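PDB 5JSC: putative acyl-CoA dehydrogenase from Burkholderia xenovorans, which is of unassigned function but belongs to the acyl-CoA dehydrogenase family of flavoproteins and binds flavin-adenine dinucleotide. Local coordinates for residues C[36-41]-C[98-103]; C[90-95]-C[261-266]; C[158-163]-C[173-178]; C[214-219]-C[229-234]. One frame throughout, in Å; residues are numbered along the deposited sequence.

Contact 1: residues C[36-41]-C[98-103]; sequences GIEAWC and LAKHSG. With SO4 (sulfate ion), chain S.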
# COMPACT_ATOMS: atom_id res chain seq x y z
N GLY C 36 -17.90 -5.54 32.61
CA GLY C 36 -19.33 -5.78 32.70
C GLY C 36 -19.96 -6.05 31.35
O GLY C 36 -20.77 -6.97 31.21
N ILE C 37 -19.60 -5.26 30.33
CA ILE C 37 -20.22 -5.50 29.03
C ILE C 37 -19.68 -6.80 28.42
O ILE C 37 -20.42 -7.52 27.75
CB ILE C 37 -20.05 -4.28 28.09
CG1 ILE C 37 -20.82 -4.50 26.79
CG2 ILE C 37 -18.59 -3.95 27.82
CD1 ILE C 37 -22.32 -4.61 26.98
N GLU C 38 -18.41 -7.14 28.68
CA GLU C 38 -17.91 -8.43 28.21
C GLU C 38 -18.68 -9.59 28.83
O GLU C 38 -19.04 -10.55 28.13
CB GLU C 38 -16.41 -8.57 28.52
CG GLU C 38 -15.82 -9.96 28.22
CD GLU C 38 -15.91 -10.38 26.75
OE1 GLU C 38 -16.05 -9.51 25.87
OE2 GLU C 38 -15.82 -11.60 26.48
N ALA C 39 -18.93 -9.53 30.14
CA ALA C 39 -19.71 -10.58 30.79
C ALA C 39 -21.12 -10.65 30.23
O ALA C 39 -21.68 -11.74 30.05
CB ALA C 39 -19.74 -10.36 32.30
N TRP C 40 -21.73 -9.49 29.96
CA TRP C 40 -23.06 -9.48 29.36
C TRP C 40 -23.03 -10.18 28.00
O TRP C 40 -23.91 -10.99 27.69
CB TRP C 40 -23.59 -8.04 29.23
CG TRP C 40 -25.01 -8.00 28.69
CD1 TRP C 40 -26.17 -7.98 29.42
CD2 TRP C 40 -25.42 -8.02 27.31
NE1 TRP C 40 -27.26 -7.97 28.59
CE2 TRP C 40 -26.83 -8.00 27.29
CE3 TRP C 40 -24.72 -8.04 26.10
CZ2 TRP C 40 -27.56 -8.01 26.10
CZ3 TRP C 40 -25.45 -8.05 24.91
CH2 TRP C 40 -26.85 -8.04 24.92
N CYS C 41 -22.01 -9.89 27.19
CA CYS C 41 -21.89 -10.53 25.88
C CYS C 41 -21.75 -12.04 26.00
O CYS C 41 -22.37 -12.80 25.25
CB CYS C 41 -20.70 -9.96 25.13
SG CYS C 41 -20.97 -8.29 24.54
N LEU C 98 -19.27 -5.02 22.06
CA LEU C 98 -20.41 -5.63 21.39
C LEU C 98 -20.04 -6.09 19.99
O LEU C 98 -20.32 -7.23 19.60
CB LEU C 98 -21.58 -4.65 21.33
CG LEU C 98 -22.32 -4.44 22.66
CD1 LEU C 98 -23.21 -3.20 22.55
CD2 LEU C 98 -23.13 -5.66 23.04
N ALA C 99 -19.37 -5.22 19.22
CA ALA C 99 -18.99 -5.59 17.85
C ALA C 99 -18.06 -6.80 17.84
O ALA C 99 -18.13 -7.63 16.92
CB ALA C 99 -18.31 -4.40 17.16
N LYS C 100 -17.18 -6.91 18.84
CA LYS C 100 -16.28 -8.05 18.93
C LYS C 100 -17.04 -9.37 19.04
O LYS C 100 -16.48 -10.42 18.71
CB LYS C 100 -15.34 -7.85 20.13
CG LYS C 100 -14.24 -8.90 20.25
CD LYS C 100 -13.18 -8.48 21.27
CE LYS C 100 -13.76 -8.36 22.66
NZ LYS C 100 -12.71 -7.96 23.65
N HIS C 101 -18.29 -9.34 19.50
CA HIS C 101 -19.12 -10.53 19.63
C HIS C 101 -20.23 -10.62 18.60
O HIS C 101 -20.57 -11.73 18.17
CB HIS C 101 -19.75 -10.59 21.02
CG HIS C 101 -18.78 -10.80 22.13
ND1 HIS C 101 -18.53 -12.04 22.67
CD2 HIS C 101 -18.02 -9.93 22.83
CE1 HIS C 101 -17.64 -11.93 23.65
NE2 HIS C 101 -17.31 -10.66 23.76
N SER C 102 -20.83 -9.49 18.21
CA SER C 102 -22.06 -9.51 17.41
C SER C 102 -22.26 -8.17 16.73
O SER C 102 -22.43 -7.15 17.40
CB SER C 102 -23.26 -9.81 18.30
OG SER C 102 -24.47 -9.53 17.60
N GLY C 103 -22.30 -8.18 15.40
CA GLY C 103 -22.64 -6.96 14.69
C GLY C 103 -24.06 -6.49 14.96
O GLY C 103 -24.33 -5.29 14.95
S SO4 S . -23.85 -11.36 14.31
O1 SO4 S . -23.79 -12.58 15.11
O2 SO4 S . -24.61 -10.36 15.03
O3 SO4 S . -24.49 -11.65 13.03
O4 SO4 S . -22.50 -10.85 14.08
O HOH W 1 -13.92 -7.90 25.97
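A histidine–carboxylate hydrogen bond between H101 and E38 ties helix 88-101 to helix 28-44. H101 NE2 donates to E38 OE1 over 2.7 Å, with 159° at the hydrogen. The oxygen sits at the edge of the imidazole, close to the ring plane, and is met on its syn side. The two flat groups are not coplanar: carboxylate and ring are turned 39° apart, and NE2 stands somewhat out of the carboxylate plane. A bend at chi2 (62°) brings the E38 carboxylate across to the ring. Its charge is shared further: R42 forms a salt bridge with OE2, and a water that donates to OE1 accepts from K100 NZ at 2.6 Å. These positive neighbours would probably favour the ionised carboxylate.

The pairing belongs to the helical bundle of the N-terminal domain, and beside the polar bond the two helices meet through apolar groups. C41 CB lies over one face of the H101 ring, 3.6 Å from its centroid, a CH-pi contact close to the ring normal. L98 CD2 packs beside it, 3.7 Å from C41 SG and 3.8 Å from W40 CZ3. I37 CD1 is a looser neighbour, 4.2 Å from the same L98 CD2. The indole of W40 is met edge-to-face by W69. Where the chain leaves H101, S102 is the N-cap of helix 103-122: its OG caps A105 N and donates to sulfate O2 at 2.7 Å, while G103 N donates to sulfate O4 and L104 N binds the same ion, probably from the crystallisation liquor.

Contact 2: residues C[90-95]-C[261-266]; sequences AVCLLR and FRTSVA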
# COMPACT_ATOMS: atom_id res chain seq x y z
N ALA C 90 -16.88 5.46 27.38
CA ALA C 90 -17.80 4.38 27.70
C ALA C 90 -18.56 3.90 26.46
O ALA C 90 -18.64 2.69 26.21
CB ALA C 90 -18.78 4.84 28.79
N VAL C 91 -19.12 4.83 25.68
CA VAL C 91 -19.84 4.43 24.47
C VAL C 91 -18.93 3.64 23.54
O VAL C 91 -19.33 2.62 22.96
CB VAL C 91 -20.45 5.65 23.76
CG1 VAL C 91 -21.03 5.22 22.40
CG2 VAL C 91 -21.53 6.28 24.62
N CYS C 92 -17.67 4.07 23.41
CA CYS C 92 -16.73 3.37 22.55
C CYS C 92 -16.42 1.97 23.08
O CYS C 92 -16.39 1.00 22.31
CB CYS C 92 -15.45 4.19 22.40
SG CYS C 92 -15.67 5.61 21.30
N LEU C 93 -16.18 1.83 24.39
CA LEU C 93 -15.93 0.50 24.93
C LEU C 93 -17.14 -0.41 24.74
O LEU C 93 -16.98 -1.62 24.51
CB LEU C 93 -15.56 0.60 26.42
CG LEU C 93 -14.15 1.13 26.72
CD1 LEU C 93 -14.02 1.47 28.21
CD2 LEU C 93 -13.11 0.11 26.31
N LEU C 94 -18.35 0.13 24.86
CA LEU C 94 -19.55 -0.68 24.64
C LEU C 94 -19.63 -1.16 23.20
O LEU C 94 -19.82 -2.35 22.94
CB LEU C 94 -20.80 0.11 25.03
CG LEU C 94 -20.93 0.42 26.52
CD1 LEU C 94 -22.11 1.35 26.75
CD2 LEU C 94 -21.09 -0.87 27.34
N ARG C 95 -19.49 -0.24 22.23
CA ARG C 95 -19.55 -0.66 20.83
C ARG C 95 -18.39 -1.60 20.48
O ARG C 95 -18.58 -2.59 19.77
CB ARG C 95 -19.54 0.55 19.90
CG ARG C 95 -20.86 1.28 19.83
CD ARG C 95 -20.95 2.10 18.54
NE ARG C 95 -21.16 1.26 17.36
CZ ARG C 95 -21.42 1.73 16.14
NH1 ARG C 95 -21.48 3.04 15.93
NH2 ARG C 95 -21.62 0.88 15.13
N PHE C 261 -20.70 10.41 17.52
CA PHE C 261 -20.75 8.98 17.31
C PHE C 261 -19.80 8.47 16.23
O PHE C 261 -19.61 7.26 16.14
CB PHE C 261 -22.20 8.57 17.05
CG PHE C 261 -23.05 8.71 18.29
CD1 PHE C 261 -22.97 7.76 19.29
CD2 PHE C 261 -23.85 9.82 18.48
CE1 PHE C 261 -23.70 7.89 20.45
CE2 PHE C 261 -24.59 9.96 19.65
CZ PHE C 261 -24.52 9.00 20.63
N ARG C 262 -19.14 9.34 15.46
CA ARG C 262 -18.12 8.83 14.54
C ARG C 262 -17.02 8.08 15.28
O ARG C 262 -16.54 7.05 14.79
CB ARG C 262 -17.53 9.95 13.68
CG ARG C 262 -18.33 10.24 12.41
CD ARG C 262 -17.85 11.51 11.72
NE ARG C 262 -18.69 11.83 10.57
CZ ARG C 262 -18.65 12.99 9.92
NH1 ARG C 262 -17.83 13.95 10.33
NH2 ARG C 262 -19.44 13.19 8.87
N THR C 263 -16.61 8.56 16.46
CA THR C 263 -15.60 7.81 17.20
C THR C 263 -16.13 6.44 17.62
O THR C 263 -15.36 5.46 17.68
CB THR C 263 -15.13 8.61 18.42
OG1 THR C 263 -14.82 9.95 18.00
CG2 THR C 263 -13.88 7.99 19.03
N SER C 264 -17.43 6.34 17.89
CA SER C 264 -18.02 5.05 18.22
C SER C 264 -18.05 4.10 17.02
O SER C 264 -17.97 2.89 17.22
CB SER C 264 -19.42 5.24 18.82
OG SER C 264 -20.43 5.32 17.82
N VAL C 265 -18.16 4.63 15.79
CA VAL C 265 -18.03 3.77 14.61
C VAL C 265 -16.61 3.24 14.51
O VAL C 265 -16.39 2.07 14.15
CB VAL C 265 -18.41 4.52 13.32
CG1 VAL C 265 -18.17 3.64 12.07
CG2 VAL C 265 -19.85 4.97 13.37
N ALA C 266 -15.63 4.09 14.81
CA ALA C 266 -14.25 3.63 14.89
C ALA C 266 -14.10 2.53 15.92
O ALA C 266 -13.41 1.53 15.68
CB ALA C 266 -13.33 4.80 15.21
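S264 and R95 form the polar, tight side of a helix pair whose other side is apolar, close at C92 and loose at V91. Helix 90-95 belongs to the N-terminal domain and helix 261-266 to the C-terminal one; their local axes approach to 8.5 Å and cross at -32°. The backbones come nearest where C92 faces S264, with CA atoms 4.8 Å apart.

On the tight side, R95 bends at chi3 and lays its guanidinium against the turn of the other helix. S264 OG lies at the guanidinium edge, near its plane, and receives a hydrogen bond from R95 NH1 at 3.1 Å. Over one face of the same group stand S264 O and V265 CA. V265 runs alongside the arginine in the same direction, its CG2 3.6 Å from R95 NH1. The rotation of S264 (chi1 86°) sets OG between its own backbone N and carbonyl carbon, from where it donates to F261 O at 2.7 Å, in the carbonyl plane and on a lone pair.

The apolar flank is no wetter, since all the touching residues are buried. C92 SG lies 3.7 Å from T263 CG2, with Y319 also packed against the cysteine. V91 CG1 rests 3.9 Å from S264 CB and meets F261 CE1 loosely at 4.2 Å, obliquely to the ring.

F261 O also accepts from V265 N. The buried positive charge of R95 is probably balanced in part by D106, in a salt bridge with NE, and these polar bonds probably fix the guanidinium against the C-terminal helix.

Contact 3: residues C[158-163]-C[173-178]; sequences MTLSAR and GDKTWI. With FAD (flavin-adenine dinucleotide), chain M.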
# COMPACT_ATOMS: atom_id res chain seq x y z
N MET C 158 -29.52 18.54 0.70
CA MET C 158 -30.68 17.67 0.84
C MET C 158 -31.93 18.36 0.30
O MET C 158 -32.03 19.59 0.30
CB MET C 158 -30.89 17.28 2.31
CG MET C 158 -31.37 18.42 3.18
SD MET C 158 -31.74 17.89 4.86
CE MET C 158 -30.10 17.48 5.43
N THR C 159 -32.90 17.56 -0.15
CA THR C 159 -34.10 18.10 -0.77
C THR C 159 -35.41 17.73 -0.08
O THR C 159 -36.46 18.22 -0.51
CB THR C 159 -34.20 17.68 -2.24
OG1 THR C 159 -34.32 16.26 -2.34
CG2 THR C 159 -32.97 18.14 -3.00
N LEU C 160 -35.40 16.90 0.97
CA LEU C 160 -36.63 16.71 1.73
C LEU C 160 -37.10 18.07 2.23
O LEU C 160 -36.34 18.79 2.88
CB LEU C 160 -36.42 15.74 2.89
CG LEU C 160 -37.65 15.60 3.80
CD1 LEU C 160 -38.67 14.72 3.15
CD2 LEU C 160 -37.29 15.05 5.16
N SER C 161 -38.33 18.44 1.90
CA SER C 161 -38.82 19.77 2.21
C SER C 161 -39.71 19.76 3.45
O SER C 161 -40.43 18.80 3.73
CB SER C 161 -39.61 20.36 1.03
OG SER C 161 -40.71 19.54 0.69
N ALA C 162 -39.64 20.86 4.21
CA ALA C 162 -40.53 21.07 5.35
C ALA C 162 -41.14 22.45 5.18
O ALA C 162 -40.45 23.47 5.32
CB ALA C 162 -39.77 20.95 6.68
N ARG C 163 -42.43 22.49 4.88
CA ARG C 163 -43.16 23.71 4.59
C ARG C 163 -44.01 24.10 5.78
O ARG C 163 -44.77 23.28 6.31
CB ARG C 163 -44.04 23.52 3.35
CG ARG C 163 -45.03 24.63 3.09
CD ARG C 163 -45.81 24.37 1.80
NE ARG C 163 -46.53 23.09 1.82
CZ ARG C 163 -47.76 22.93 2.28
NH1 ARG C 163 -48.42 23.96 2.78
NH2 ARG C 163 -48.34 21.73 2.24
N GLY C 173 -40.90 14.21 0.59
CA GLY C 173 -39.70 13.70 -0.03
C GLY C 173 -39.28 12.40 0.63
O GLY C 173 -40.06 11.77 1.33
N ASP C 174 -38.02 12.02 0.41
CA ASP C 174 -37.55 10.70 0.82
C ASP C 174 -36.26 10.79 1.62
O ASP C 174 -35.41 11.64 1.36
CB ASP C 174 -37.31 9.79 -0.40
CG ASP C 174 -38.60 9.19 -0.96
OD1 ASP C 174 -39.61 9.90 -1.02
OD2 ASP C 174 -38.60 8.01 -1.33
N LYS C 175 -36.13 9.90 2.60
CA LYS C 175 -34.86 9.59 3.25
C LYS C 175 -34.58 8.12 2.97
O LYS C 175 -35.51 7.34 2.78
CB LYS C 175 -34.91 9.83 4.77
CG LYS C 175 -35.13 11.28 5.18
CD LYS C 175 -34.00 12.16 4.67
CE LYS C 175 -34.03 13.51 5.36
NZ LYS C 175 -33.01 14.46 4.82
N THR C 176 -33.31 7.73 2.92
CA THR C 176 -33.05 6.32 2.69
C THR C 176 -31.77 5.88 3.38
O THR C 176 -31.02 6.68 3.95
CB THR C 176 -33.04 6.00 1.18
OG1 THR C 176 -33.23 4.60 1.01
CG2 THR C 176 -31.73 6.44 0.51
N TRP C 177 -31.54 4.56 3.34
CA TRP C 177 -30.50 3.88 4.13
C TRP C 177 -30.71 4.10 5.62
O TRP C 177 -29.74 4.18 6.38
CB TRP C 177 -29.07 4.31 3.75
CG TRP C 177 -28.81 4.47 2.28
CD1 TRP C 177 -28.50 5.63 1.62
CD2 TRP C 177 -28.83 3.44 1.29
NE1 TRP C 177 -28.34 5.38 0.27
CE2 TRP C 177 -28.54 4.04 0.04
CE3 TRP C 177 -29.07 2.06 1.33
CZ2 TRP C 177 -28.50 3.32 -1.15
CZ3 TRP C 177 -29.02 1.34 0.15
CH2 TRP C 177 -28.74 1.97 -1.07
N ILE C 178 -31.96 4.22 6.06
CA ILE C 178 -32.22 4.64 7.43
C ILE C 178 -32.16 3.42 8.35
O ILE C 178 -33.01 2.53 8.27
CB ILE C 178 -33.56 5.37 7.55
CG1 ILE C 178 -33.57 6.61 6.65
CG2 ILE C 178 -33.82 5.76 9.01
CD1 ILE C 178 -32.33 7.47 6.79
PA FAD M . -22.52 9.37 -2.25
O1A FAD M . -22.80 10.60 -1.47
O2A FAD M . -23.08 9.30 -3.67
O5B FAD M . -20.95 9.16 -2.28
C5B FAD M . -20.39 8.09 -3.07
C4B FAD M . -18.92 8.06 -2.74
O4B FAD M . -18.31 9.29 -3.19
C3B FAD M . -18.58 8.03 -1.26
O3B FAD M . -18.71 6.73 -0.68
C2B FAD M . -17.14 8.56 -1.26
O2B FAD M . -16.23 7.49 -1.55
C1B FAD M . -17.16 9.56 -2.43
N9A FAD M . -17.18 10.96 -2.05
C8A FAD M . -18.14 11.60 -1.29
N7A FAD M . -17.95 12.89 -1.19
C5A FAD M . -16.80 13.13 -1.92
C6A FAD M . -16.08 14.30 -2.22
N6A FAD M . -16.42 15.51 -1.77
N1A FAD M . -14.98 14.19 -2.99
C2A FAD M . -14.61 12.97 -3.42
N3A FAD M . -15.21 11.80 -3.21
C4A FAD M . -16.31 11.94 -2.45
N1 FAD M . -27.86 7.41 6.65
C2 FAD M . -28.70 8.00 7.56
O2 FAD M . -29.13 9.15 7.40
N3 FAD M . -29.10 7.30 8.66
C4 FAD M . -28.73 6.01 8.98
O4 FAD M . -29.22 5.44 9.96
C4X FAD M . -27.82 5.40 8.05
N5 FAD M . -27.47 4.16 8.25
C5X FAD M . -26.76 3.52 7.25
C6 FAD M . -26.52 2.15 7.38
C7 FAD M . -25.91 1.43 6.36
C7M FAD M . -25.71 -0.05 6.52
C8 FAD M . -25.50 2.10 5.19
C8M FAD M . -24.84 1.36 4.06
C9 FAD M . -25.73 3.47 5.07
C9A FAD M . -26.36 4.18 6.08
N10 FAD M . -26.69 5.55 5.95
C10 FAD M . -27.45 6.18 6.90
C1' FAD M . -26.35 6.24 4.70
C2' FAD M . -24.88 6.66 4.62
O2' FAD M . -24.61 7.72 5.54
C3' FAD M . -24.56 7.12 3.20
O3' FAD M . -24.63 5.95 2.40
C4' FAD M . -23.19 7.77 3.05
O4' FAD M . -23.22 9.06 3.67
C5' FAD M . -22.78 7.90 1.60
O5' FAD M . -23.81 8.63 0.91
P FAD M . -24.32 8.00 -0.50
O1P FAD M . -24.68 6.57 -0.35
O2P FAD M . -25.40 8.88 -1.05
O3P FAD M . -23.05 8.10 -1.45
O HOH W 2 -35.69 13.78 -0.80
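Apolar contact comes chiefly from L160, whose two methyls divide the work across the hairpin. CD1 rests against the backbone of G173, 3.4 Å from its N, where the absence of a side chain lets the methyl come so close. CD2 meets the aliphatic end of K175, 3.6 Å from CE, the two side chains crossing at about a right angle. The bend of K175 at chi2 (-61°) swings its chain back toward the leucine, and F233 packs on both.

Polar atoms are bridged or satisfied from outside. One water is shared by T159 OG1 and D174 N, at 3.2 Å from D174 N, for which it acts as acceptor. K175 NZ lies 3.7 Å from M158 SD, but its strong partners are E148, in a salt bridge, and the carbonyls of F190 and L146. Three oxygens therefore hold this buried ammonium, and the same E148 accepts from the backbone N atoms of T159 and L160. The hairpin's backbone bonds join 158-163 to residues just before 173-178, S161 pairing with D172.

Cofactor contacts occupy the far end of 173-178. The chain turns a corner at W177, whose phi is positive (59°) and whose CB packs 3.5 Å from FAD C1'. Next to it, I178 CD1 touches FAD O2 at 3.7 Å. Q363 of the second subunit packs on W177, and R287 and G359 of that subunit also bind the FAD.

A beta strand turning a corner beside the flavin, in a site completed by a second subunit, is consistent with the middle beta domain of the acyl-CoA dehydrogenase fold.

Contact 4: residues C[214-219]-C[229-234]; sequences LEIAER and ARLHFA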
# COMPACT_ATOMS: atom_id res chain seq x y z
N LEU C 214 -46.02 9.40 6.93
CA LEU C 214 -44.71 8.77 7.00
C LEU C 214 -44.86 7.32 6.56
O LEU C 214 -45.48 6.51 7.26
CB LEU C 214 -44.13 8.86 8.41
CG LEU C 214 -42.80 8.11 8.64
CD1 LEU C 214 -41.75 8.55 7.64
CD2 LEU C 214 -42.30 8.31 10.07
N GLU C 215 -44.33 7.00 5.39
CA GLU C 215 -44.52 5.69 4.78
C GLU C 215 -43.19 4.95 4.73
O GLU C 215 -42.15 5.53 4.43
CB GLU C 215 -45.11 5.82 3.37
CG GLU C 215 -46.39 6.66 3.33
CD GLU C 215 -46.92 6.90 1.93
OE1 GLU C 215 -48.06 7.42 1.82
OE2 GLU C 215 -46.22 6.60 0.95
N ILE C 216 -43.23 3.66 5.05
CA ILE C 216 -42.07 2.79 4.86
C ILE C 216 -42.13 2.32 3.42
O ILE C 216 -42.87 1.39 3.08
CB ILE C 216 -42.05 1.63 5.85
CG1 ILE C 216 -42.27 2.14 7.29
CG2 ILE C 216 -40.74 0.88 5.74
CD1 ILE C 216 -41.22 3.14 7.77
N ALA C 217 -41.38 2.99 2.55
CA ALA C 217 -41.51 2.75 1.11
C ALA C 217 -40.87 1.44 0.69
O ALA C 217 -41.33 0.80 -0.26
CB ALA C 217 -40.90 3.91 0.33
N GLU C 218 -39.82 1.02 1.40
CA GLU C 218 -39.02 -0.11 0.98
C GLU C 218 -38.17 -0.55 2.16
O GLU C 218 -37.62 0.30 2.86
CB GLU C 218 -38.13 0.27 -0.22
CG GLU C 218 -37.18 -0.78 -0.71
CD GLU C 218 -36.20 -0.23 -1.74
OE1 GLU C 218 -36.34 0.95 -2.11
OE2 GLU C 218 -35.30 -0.98 -2.16
N ARG C 219 -38.09 -1.86 2.38
CA ARG C 219 -37.10 -2.40 3.30
C ARG C 219 -35.86 -2.76 2.50
O ARG C 219 -35.96 -3.37 1.43
CB ARG C 219 -37.65 -3.61 4.06
CG ARG C 219 -38.86 -3.29 4.95
CD ARG C 219 -38.57 -2.16 5.93
NE ARG C 219 -37.39 -2.43 6.75
CZ ARG C 219 -37.42 -3.13 7.88
NH1 ARG C 219 -38.57 -3.62 8.33
NH2 ARG C 219 -36.30 -3.35 8.55
N ALA C 229 -34.44 1.05 5.98
CA ALA C 229 -35.59 1.35 5.12
C ALA C 229 -35.40 2.65 4.36
O ALA C 229 -34.59 3.52 4.72
CB ALA C 229 -36.90 1.44 5.92
N ARG C 230 -36.17 2.76 3.28
CA ARG C 230 -36.42 4.03 2.61
C ARG C 230 -37.73 4.59 3.16
O ARG C 230 -38.74 3.88 3.20
CB ARG C 230 -36.51 3.84 1.09
CG ARG C 230 -36.72 5.13 0.30
CD ARG C 230 -36.47 4.86 -1.19
NE ARG C 230 -36.79 6.00 -2.04
CZ ARG C 230 -36.28 6.20 -3.26
NH1 ARG C 230 -35.40 5.35 -3.78
NH2 ARG C 230 -36.65 7.27 -3.96
N LEU C 231 -37.69 5.83 3.62
CA LEU C 231 -38.86 6.51 4.16
C LEU C 231 -39.38 7.48 3.12
O LEU C 231 -38.62 8.29 2.60
CB LEU C 231 -38.51 7.28 5.43
CG LEU C 231 -37.75 6.55 6.52
CD1 LEU C 231 -37.50 7.51 7.66
CD2 LEU C 231 -38.53 5.34 6.98
N HIS C 232 -40.68 7.41 2.83
CA HIS C 232 -41.32 8.38 1.96
C HIS C 232 -42.25 9.25 2.79
O HIS C 232 -43.11 8.74 3.52
CB HIS C 232 -42.09 7.71 0.84
CG HIS C 232 -42.80 8.68 -0.06
ND1 HIS C 232 -42.12 9.56 -0.87
CD2 HIS C 232 -44.12 8.94 -0.24
CE1 HIS C 232 -42.99 10.31 -1.53
NE2 HIS C 232 -44.21 9.95 -1.16
N PHE C 233 -42.07 10.57 2.69
CA PHE C 233 -42.90 11.53 3.41
C PHE C 233 -43.90 12.09 2.42
O PHE C 233 -43.53 12.81 1.49
CB PHE C 233 -42.04 12.63 4.02
CG PHE C 233 -41.11 12.16 5.11
CD1 PHE C 233 -39.96 11.46 4.80
CD2 PHE C 233 -41.40 12.41 6.44
CE1 PHE C 233 -39.10 11.02 5.80
CE2 PHE C 233 -40.56 11.98 7.45
CZ PHE C 233 -39.40 11.29 7.13
N ALA C 234 -45.17 11.77 2.63
CA ALA C 234 -46.26 12.18 1.74
C ALA C 234 -47.13 13.18 2.49
O ALA C 234 -48.17 12.83 3.05
CB ALA C 234 -47.06 10.96 1.27
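L214 opens the strand pair by laying CD1 over one face of the F233 ring, 3.8 Å from the centroid and offset toward the rim, a CH-pi contact between side chains that point the same way. The two residues form a non-hydrogen-bonded pair. At E215 the next, hydrogen-bonded pair follows: E215 N donates to H232 O at 2.8 Å, and H232 N returns the bond to E215 O. On this face the E215 carboxylate lies beside the imidazole, OE2 at the ring edge 3.4 Å from CD2, with the two planes 51° apart, while D174 holds H232 ND1. I216 turns back to the face of L214, where its CD1 touches L231 CD2 at 3.6 Å and Y187 packs against both.

The antiparallel hairpin of the middle domain then slips by one residue in a classic beta bulge, in which A217 and E218 both face R230. A217 takes near-helical backbone angles, and its N reaches R230 O at 2.9 Å with a bent 141° at the hydrogen; R230 N answers to E218 O at 2.9 Å. The E218 carboxylate stays beyond salt-bridge range of R230, OE1 being 4.8 Å from NH1, and R230 pairs instead with D174. R219 ends the strand on the face of L214 and I216, its bent chain bringing CD to 4.0 Å from A229 CB and NH1 to a salt bridge with D54.

In the fold
Contacts 1 and 2 share helix 88-101 and lie 13 Å apart between centres, touching directly where I37 CB packs 3.6 Å from L94 CD2. Contacts 3 and 4 are a second neighbourhood, centres 10 Å apart, joined because strands 168-179 and 228-233 are neighbours in one sheet; G173 O and F233 N, 2.7 Å apart, probably form a hydrogen bond between them. Along the chain both strand contacts are nested inside the loop closed by contact 2, yet their centres stay 27 and 28 Å from it. The FAD relates the halves: contact 3 lines its pocket, the L231 side chain of contact 4 lies about 8 Å away, and V265 of contact 2 about 9 Å.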